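Local coordinates for Glyco_hydro_cc domain-containing protein (Pseudomonas viridiflava, PDB 6UAV) that cleaves beta-1,3-glucan as an endo-acting family 128 glycoside hydrolase (subgroup II) with a TIM-barrel catalytic core, at residues A59-G64 with A99-R104; Y29-K34 with M55-N60; I76-V81 with G113-G118. One frame throughout, in Å; residues are numbered along the deposited sequence.

Contact 1 (A59-G64 with A99-R104)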
# COMPACT_ATOMS: atom_id res chain seq x y z
N ALA A 59 -6.68 2.42 -14.86
CA ALA A 59 -7.23 3.58 -15.61
C ALA A 59 -8.77 3.55 -15.61
O ALA A 59 -9.39 4.47 -16.17
CB ALA A 59 -6.69 3.63 -17.00
N ASN A 60 -9.41 2.52 -15.07
CA ASN A 60 -10.90 2.46 -14.97
C ASN A 60 -11.31 3.29 -13.75
O ASN A 60 -11.31 2.75 -12.62
CB ASN A 60 -11.41 1.04 -14.86
CG ASN A 60 -12.84 0.88 -15.31
OD1 ASN A 60 -13.52 1.86 -15.65
ND2 ASN A 60 -13.31 -0.36 -15.30
N LEU A 61 -11.47 4.57 -13.98
CA LEU A 61 -11.53 5.61 -12.93
C LEU A 61 -12.73 6.50 -13.25
O LEU A 61 -12.82 6.96 -14.38
CB LEU A 61 -10.27 6.46 -13.03
CG LEU A 61 -10.27 7.80 -12.30
CD1 LEU A 61 -10.48 7.58 -10.83
CD2 LEU A 61 -8.98 8.58 -12.54
N ASP A 62 -13.59 6.69 -12.26
CA ASP A 62 -14.72 7.64 -12.31
C ASP A 62 -14.22 8.94 -11.68
O ASP A 62 -14.32 9.03 -10.47
CB ASP A 62 -15.91 7.00 -11.60
CG ASP A 62 -17.13 7.90 -11.66
OD1 ASP A 62 -16.96 9.14 -11.95
OD2 ASP A 62 -18.19 7.38 -11.31
N ASP A 63 -13.58 9.80 -12.49
CA ASP A 63 -12.77 10.96 -11.98
C ASP A 63 -13.72 11.84 -11.16
O ASP A 63 -13.36 12.26 -10.05
CB ASP A 63 -12.12 11.81 -13.09
CG ASP A 63 -11.32 11.08 -14.19
OD1 ASP A 63 -11.84 10.07 -14.76
OD2 ASP A 63 -10.19 11.56 -14.52
N GLY A 64 -14.90 12.10 -11.69
CA GLY A 64 -15.89 12.99 -11.04
C GLY A 64 -16.27 12.48 -9.67
O GLY A 64 -16.21 13.24 -8.67
N ALA A 99 1.51 6.54 -18.31
CA ALA A 99 1.78 7.93 -18.71
C ALA A 99 0.47 8.58 -19.21
O ALA A 99 0.25 9.73 -18.88
CB ALA A 99 2.90 8.01 -19.75
N GLN A 100 -0.31 7.87 -20.02
CA GLN A 100 -1.58 8.43 -20.57
C GLN A 100 -2.55 8.78 -19.42
O GLN A 100 -3.25 9.83 -19.48
CB GLN A 100 -2.21 7.45 -21.57
CG GLN A 100 -3.52 7.91 -22.20
CD GLN A 100 -3.83 7.13 -23.47
OE1 GLN A 100 -3.22 6.12 -23.78
NE2 GLN A 100 -4.79 7.55 -24.24
N LEU A 101 -2.67 7.94 -18.40
CA LEU A 101 -3.56 8.19 -17.23
C LEU A 101 -3.04 9.39 -16.42
O LEU A 101 -3.82 10.07 -15.78
CB LEU A 101 -3.65 6.92 -16.38
CG LEU A 101 -4.48 7.02 -15.10
CD1 LEU A 101 -5.93 7.33 -15.42
CD2 LEU A 101 -4.38 5.76 -14.28
N TRP A 102 -1.73 9.55 -16.35
CA TRP A 102 -1.13 10.33 -15.24
C TRP A 102 -1.69 11.74 -15.16
O TRP A 102 -1.94 12.23 -14.04
CB TRP A 102 0.41 10.31 -15.32
CG TRP A 102 1.02 10.44 -13.96
CD1 TRP A 102 1.59 11.54 -13.35
CD2 TRP A 102 1.02 9.41 -12.97
NE1 TRP A 102 1.97 11.22 -12.08
CE2 TRP A 102 1.62 9.95 -11.80
CE3 TRP A 102 0.57 8.09 -12.94
CZ2 TRP A 102 1.81 9.20 -10.64
CZ3 TRP A 102 0.81 7.34 -11.79
CH2 TRP A 102 1.42 7.89 -10.68
N PRO A 103 -1.87 12.48 -16.27
CA PRO A 103 -2.38 13.86 -16.18
C PRO A 103 -3.74 13.95 -15.46
O PRO A 103 -4.01 14.96 -14.79
CB PRO A 103 -2.44 14.34 -17.64
CG PRO A 103 -1.34 13.49 -18.33
CD PRO A 103 -1.51 12.13 -17.67
N ARG A 104 -4.61 12.96 -15.65
CA ARG A 104 -5.91 12.84 -14.90
C ARG A 104 -5.66 12.79 -13.38
O ARG A 104 -6.41 13.44 -12.62
CB ARG A 104 -6.69 11.63 -15.43
CG ARG A 104 -7.30 11.89 -16.80
CD ARG A 104 -7.85 10.60 -17.39
NE ARG A 104 -8.93 9.97 -16.65
CZ ARG A 104 -9.37 8.75 -16.93
NH1 ARG A 104 -8.84 8.13 -17.98
NH2 ARG A 104 -10.37 8.20 -16.24
O HOH W 1 -11.79 5.81 -16.91
O HOH W 2 -9.15 13.80 -13.55
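Arg-104 grips the carboxylate of Asp-63 side-on in a two-pronged salt bridge. Its NE reaches Asp-63 OD2 at 2.9 Å, almost straight at 176° and on the syn lone pair, while Arg-104 NH2 meets Asp-63 OD1 at 2.8 Å along a more bent path. The carboxylate and guanidinium planes differ by only 18°, so the two groups are nearly coplanar, which suits a two-bond grip. The arginine chain, otherwise largely extended, is bent at CG–CD (chi3 62°), and this turn swings the guanidinium back across the aspartate instead of out along the chain. Over one guanidinium face lies Leu-101 CD1, near the border of the group. At the edge, a water bridges to the backbone, accepting from Arg-104 NH2 at 2.9 Å and from Leu-61 N. The CB of Leu-61 comes within 3.7 Å of Arg-104 NH2. Next to this polar cluster the packing is aliphatic: Leu-101 CD2 approaches Ala-59 CA at 3.8 Å, and Leu-101 CD1 is 4.1 Å from Ala-59 CB. Beyond the first shell, Leu-61 rests on Leu-105 and Ile-108 of the Arg-104 helix, and Asp-62 caps the start of helix 63-72 by accepting from Gln-65 N, just before Asp-63. The contact thus ties the start of helix 63-72 to the middle of helix 95-112 near the surface, and the paired charges probably keep Asp-63 ionised.

Contact 2 (Y29-K34 with M55-N60)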
# COMPACT_ATOMS: atom_id res chain seq x y z
N TYR A 29 -6.39 0.64 3.77
CA TYR A 29 -6.92 0.93 2.44
C TYR A 29 -7.44 -0.39 1.91
O TYR A 29 -7.13 -1.41 2.53
CB TYR A 29 -5.85 1.58 1.55
CG TYR A 29 -4.85 0.59 1.01
CD1 TYR A 29 -3.84 0.06 1.81
CD2 TYR A 29 -4.92 0.20 -0.30
CE1 TYR A 29 -2.92 -0.84 1.29
CE2 TYR A 29 -4.02 -0.69 -0.83
CZ TYR A 29 -3.02 -1.23 -0.02
OH TYR A 29 -2.12 -2.10 -0.55
N ASN A 30 -8.19 -0.33 0.84
CA ASN A 30 -8.93 -1.51 0.34
C ASN A 30 -8.83 -1.60 -1.18
O ASN A 30 -9.68 -2.27 -1.74
CB ASN A 30 -10.39 -1.51 0.79
CG ASN A 30 -11.19 -0.41 0.14
OD1 ASN A 30 -10.62 0.40 -0.61
ND2 ASN A 30 -12.49 -0.41 0.40
N TRP A 31 -7.78 -1.06 -1.77
CA TRP A 31 -7.54 -1.12 -3.23
C TRP A 31 -8.66 -0.41 -4.01
O TRP A 31 -8.77 -0.65 -5.18
CB TRP A 31 -7.34 -2.55 -3.73
CG TRP A 31 -6.18 -3.21 -3.06
CD1 TRP A 31 -4.87 -3.17 -3.43
CD2 TRP A 31 -6.23 -4.07 -1.90
NE1 TRP A 31 -4.10 -3.91 -2.59
CE2 TRP A 31 -4.89 -4.47 -1.62
CE3 TRP A 31 -7.27 -4.55 -1.09
CZ2 TRP A 31 -4.59 -5.34 -0.55
CZ3 TRP A 31 -6.97 -5.42 -0.06
CH2 TRP A 31 -5.65 -5.77 0.20
N SER A 32 -9.47 0.43 -3.38
CA SER A 32 -10.66 1.00 -4.05
C SER A 32 -10.83 2.43 -3.63
O SER A 32 -10.18 2.90 -2.68
CB SER A 32 -11.90 0.19 -3.75
OG SER A 32 -12.50 0.74 -2.63
N PRO A 33 -11.67 3.21 -4.36
CA PRO A 33 -11.74 4.63 -4.02
C PRO A 33 -12.52 5.00 -2.75
O PRO A 33 -12.47 6.15 -2.32
CB PRO A 33 -12.47 5.22 -5.22
CG PRO A 33 -12.48 4.18 -6.28
CD PRO A 33 -12.40 2.83 -5.57
N LYS A 34 -13.27 4.06 -2.15
CA LYS A 34 -14.07 4.33 -0.93
C LYS A 34 -14.01 3.14 0.00
O LYS A 34 -13.84 2.00 -0.45
CB LYS A 34 -15.51 4.59 -1.33
CG LYS A 34 -15.75 5.98 -1.89
CD LYS A 34 -17.04 6.09 -2.60
CE LYS A 34 -17.27 7.46 -3.22
NZ LYS A 34 -18.14 7.30 -4.40
N MET A 55 -7.83 4.56 -3.21
CA MET A 55 -6.91 4.11 -4.24
C MET A 55 -7.60 4.04 -5.60
O MET A 55 -8.74 3.61 -5.70
CB MET A 55 -6.37 2.72 -3.93
CG MET A 55 -5.42 2.21 -5.02
SD MET A 55 -4.44 0.80 -4.47
CE MET A 55 -3.01 1.03 -5.51
N VAL A 56 -6.88 4.53 -6.60
CA VAL A 56 -7.20 4.35 -8.03
C VAL A 56 -6.44 3.14 -8.47
O VAL A 56 -5.18 3.21 -8.55
CB VAL A 56 -6.80 5.61 -8.83
CG1 VAL A 56 -7.03 5.37 -10.31
CG2 VAL A 56 -7.59 6.80 -8.37
N TRP A 57 -7.14 2.08 -8.76
CA TRP A 57 -6.49 0.77 -9.01
C TRP A 57 -5.83 0.76 -10.38
O TRP A 57 -4.65 0.31 -10.49
CB TRP A 57 -7.50 -0.36 -8.82
CG TRP A 57 -6.87 -1.70 -8.57
CD1 TRP A 57 -6.42 -2.26 -7.41
CD2 TRP A 57 -6.81 -2.73 -9.56
NE1 TRP A 57 -6.00 -3.55 -7.62
CE2 TRP A 57 -6.27 -3.87 -8.94
CE3 TRP A 57 -7.17 -2.77 -10.91
CZ2 TRP A 57 -5.99 -5.02 -9.65
CZ3 TRP A 57 -6.95 -3.94 -11.60
CH2 TRP A 57 -6.40 -5.07 -10.96
N ASN A 58 -6.54 1.20 -11.42
CA ASN A 58 -6.02 1.21 -12.80
C ASN A 58 -6.69 2.39 -13.53
O ASN A 58 -7.16 3.32 -12.82
CB ASN A 58 -6.15 -0.16 -13.48
CG ASN A 58 -7.59 -0.52 -13.77
OD1 ASN A 58 -8.47 0.24 -13.41
ND2 ASN A 58 -7.83 -1.69 -14.34
N ALA A 59 -6.68 2.42 -14.86
CA ALA A 59 -7.23 3.58 -15.61
C ALA A 59 -8.77 3.55 -15.61
O ALA A 59 -9.39 4.47 -16.17
CB ALA A 59 -6.69 3.63 -17.00
N ASN A 60 -9.41 2.52 -15.07
CA ASN A 60 -10.90 2.46 -14.97
C ASN A 60 -11.31 3.29 -13.75
O ASN A 60 -11.31 2.75 -12.62
CB ASN A 60 -11.41 1.04 -14.86
CG ASN A 60 -12.84 0.88 -15.31
OD1 ASN A 60 -13.52 1.86 -15.65
ND2 ASN A 60 -13.31 -0.36 -15.30
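Met-55 is the tight centre of this contact, its sulfur lodged against two aromatic residues of the 29-34 loop. SD lies 4.0 Å from Tyr-29 CE2 and 3.9 Å from Trp-31 CA, and it makes oblique Met-aromatic contacts with both rings. The thioether gets there because CG is anti to the backbone N (chi1 179°) and the chain stays extended beyond it, running alongside Tyr-29. Tyr-29 in turn sets CE2 over one face of the Trp-31 ring. One backbone bond, Met-55 N to Ser-32 O at 2.9 Å, pins the loop to the strand; Pro-33 N stands 3.2 Å from Met-55 O but has no hydrogen to give. Inside the loop, Asn-30 OD1 accepts from Ser-32 OG at 2.8 Å and Asn-30 ND2 donates to Lys-34 O. The more open side is formed by Trp-57 and the exposed Pro-33: Trp-57 buries 34 Å² here against 108 Å² for Met-55, and meets the loop chiefly through CD1, 3.6 Å from Trp-31 O. Both segments lie at the C-terminal side of the barrel, where Trp-31 NE1 bonds Glu-184 OE2 on the seventh strand, a position where related TIM-barrel glycosidases usually carry their nucleophile; Tyr-29 OH bonds Thr-183 O of that strand. Leu-80 of strand 78-81 packs on Tyr-29 and Met-55, and helix 63-72 touches Val-56 and Lys-34.

Contact 3 (I76-V81 with G113-G118)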
# COMPACT_ATOMS: atom_id res chain seq x y z
N ILE A 76 -8.47 13.77 4.07
CA ILE A 76 -7.74 12.84 3.18
C ILE A 76 -6.69 13.64 2.41
O ILE A 76 -7.08 14.52 1.67
CB ILE A 76 -8.65 12.07 2.21
CG1 ILE A 76 -9.73 11.28 2.95
CG2 ILE A 76 -7.83 11.20 1.30
CD1 ILE A 76 -10.64 10.44 2.05
N ARG A 77 -5.42 13.31 2.63
CA ARG A 77 -4.29 14.08 2.09
C ARG A 77 -3.47 13.30 1.07
O ARG A 77 -2.57 13.87 0.49
CB ARG A 77 -3.40 14.58 3.22
CG ARG A 77 -4.10 15.52 4.21
CD ARG A 77 -4.66 16.80 3.60
NE ARG A 77 -3.57 17.64 3.11
CZ ARG A 77 -3.64 18.59 2.13
NH1 ARG A 77 -2.55 19.30 1.85
NH2 ARG A 77 -4.76 18.85 1.48
N TYR A 78 -3.78 12.02 0.86
CA TYR A 78 -3.02 11.07 0.02
C TYR A 78 -3.98 10.27 -0.82
O TYR A 78 -5.09 9.99 -0.35
CB TYR A 78 -2.18 10.15 0.91
CG TYR A 78 -1.12 10.93 1.64
CD1 TYR A 78 0.05 11.30 1.01
CD2 TYR A 78 -1.31 11.30 2.93
CE1 TYR A 78 1.01 12.07 1.66
CE2 TYR A 78 -0.37 12.07 3.60
CZ TYR A 78 0.79 12.44 2.96
OH TYR A 78 1.73 13.18 3.63
N LEU A 79 -3.55 9.97 -2.03
CA LEU A 79 -4.28 9.10 -2.96
C LEU A 79 -3.31 8.04 -3.46
O LEU A 79 -2.32 8.40 -4.11
CB LEU A 79 -4.83 9.95 -4.10
CG LEU A 79 -5.61 9.18 -5.15
CD1 LEU A 79 -6.90 8.58 -4.55
CD2 LEU A 79 -5.92 10.06 -6.38
N LEU A 80 -3.61 6.78 -3.21
CA LEU A 80 -2.81 5.68 -3.73
C LEU A 80 -3.20 5.49 -5.18
O LEU A 80 -4.42 5.57 -5.49
CB LEU A 80 -3.13 4.42 -2.94
CG LEU A 80 -2.73 4.49 -1.47
CD1 LEU A 80 -3.38 3.31 -0.73
CD2 LEU A 80 -1.23 4.48 -1.31
N VAL A 81 -2.21 5.28 -6.03
CA VAL A 81 -2.52 5.10 -7.47
C VAL A 81 -1.75 3.92 -8.05
O VAL A 81 -0.55 3.76 -7.76
CB VAL A 81 -2.28 6.42 -8.23
CG1 VAL A 81 -3.17 7.54 -7.77
CG2 VAL A 81 -0.82 6.86 -8.21
N GLY A 113 -5.85 18.68 -3.67
CA GLY A 113 -4.69 18.85 -2.77
C GLY A 113 -4.05 17.53 -2.37
O GLY A 113 -2.97 17.57 -1.72
N VAL A 114 -4.56 16.37 -2.80
CA VAL A 114 -3.99 15.07 -2.33
C VAL A 114 -2.62 14.88 -2.97
O VAL A 114 -2.43 15.26 -4.15
CB VAL A 114 -4.90 13.88 -2.66
CG1 VAL A 114 -6.21 13.95 -1.88
CG2 VAL A 114 -5.15 13.68 -4.15
N LYS A 115 -1.71 14.22 -2.25
CA LYS A 115 -0.37 13.84 -2.79
C LYS A 115 -0.57 12.51 -3.49
O LYS A 115 -1.49 11.70 -3.06
CB LYS A 115 0.61 13.71 -1.65
CG LYS A 115 0.98 14.96 -0.90
CD LYS A 115 1.51 16.04 -1.70
CE LYS A 115 1.84 17.25 -0.86
NZ LYS A 115 2.23 18.38 -1.73
N LEU A 116 0.16 12.27 -4.55
CA LEU A 116 0.03 11.02 -5.30
C LEU A 116 1.05 10.03 -4.73
O LEU A 116 2.23 10.31 -4.75
CB LEU A 116 0.25 11.29 -6.77
CG LEU A 116 -0.72 12.24 -7.44
CD1 LEU A 116 -0.36 12.35 -8.91
CD2 LEU A 116 -2.18 11.77 -7.33
N VAL A 117 0.56 8.85 -4.34
CA VAL A 117 1.38 7.75 -3.79
C VAL A 117 1.30 6.59 -4.76
O VAL A 117 0.33 5.84 -4.76
CB VAL A 117 0.89 7.40 -2.38
CG1 VAL A 117 1.73 6.27 -1.80
CG2 VAL A 117 0.93 8.63 -1.48
N GLY A 118 2.35 6.37 -5.52
CA GLY A 118 2.34 5.28 -6.50
C GLY A 118 3.20 5.66 -7.69
O GLY A 118 3.81 6.72 -7.68
O HOH W 3 -1.86 16.58 0.63
O HOH W 4 0.07 3.05 -4.99
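Val-117 turns CG1 anti to its own backbone N (chi1 -180°), and Leu-80 turns CG away from its carbonyl carbon (chi1 -65°); the two side chains then run alongside each other in one direction. Leu-80 CD2 and Val-117 CG1 are pressed to 3.5 Å, closer than methyl groups normally pack. On the same sheet face Tyr-78 meets both neighbours obliquely, with CD1 3.6 Å from Lys-115 CB and 3.8 Å from Val-117 CG2. The opposite face carries Leu-79, whose CD2 is 4.2 Å from Leu-116 CD2. Four backbone bonds, from Lys-115 N to Arg-77 O through to Val-81 N to Val-117 O, give the regular parallel register, and the short strand axes cross at -31°, the twist of a barrel wall. At each end a water donates to two carbonyls: Arg-77 O and Gly-113 O at one, Val-81 O and Val-117 O at the other. Strands 78-81 and 115-121 are joined by helix 95-112 in a beta-alpha-beta unit. Ile-108 and Leu-105 of that helix cover Leu-79 and Leu-116, while Leu-80 and Val-117 face Trp-181 of strand 180-185 across the barrel interior.

The three contacts occupy one sector of the barrel, on and around strands 51-56, 78-81 and 115-121. Contact 2 adjoins contact 3 within the sheet, their centres 11 Å apart: Val-56 N lies 2.9 Å from Leu-80 O in a probable hydrogen bond. Contact 1 shares Ala-59 and Asn-60 with contact 2 and packs on it through Leu-61 CD1, 3.9 Å from Val-56 CG2. It also meets contact 3, 13 Å away between centres, where Trp-102 CH2 touches Val-81 CG2 at 3.5 Å. In TIM barrels the active site lies at the C-terminal strand ends, the side reached by Trp-31 and Trp-57. Ile-76, about 4 Å from a sulfate probably of crystallisation origin, precedes its strand at the other end.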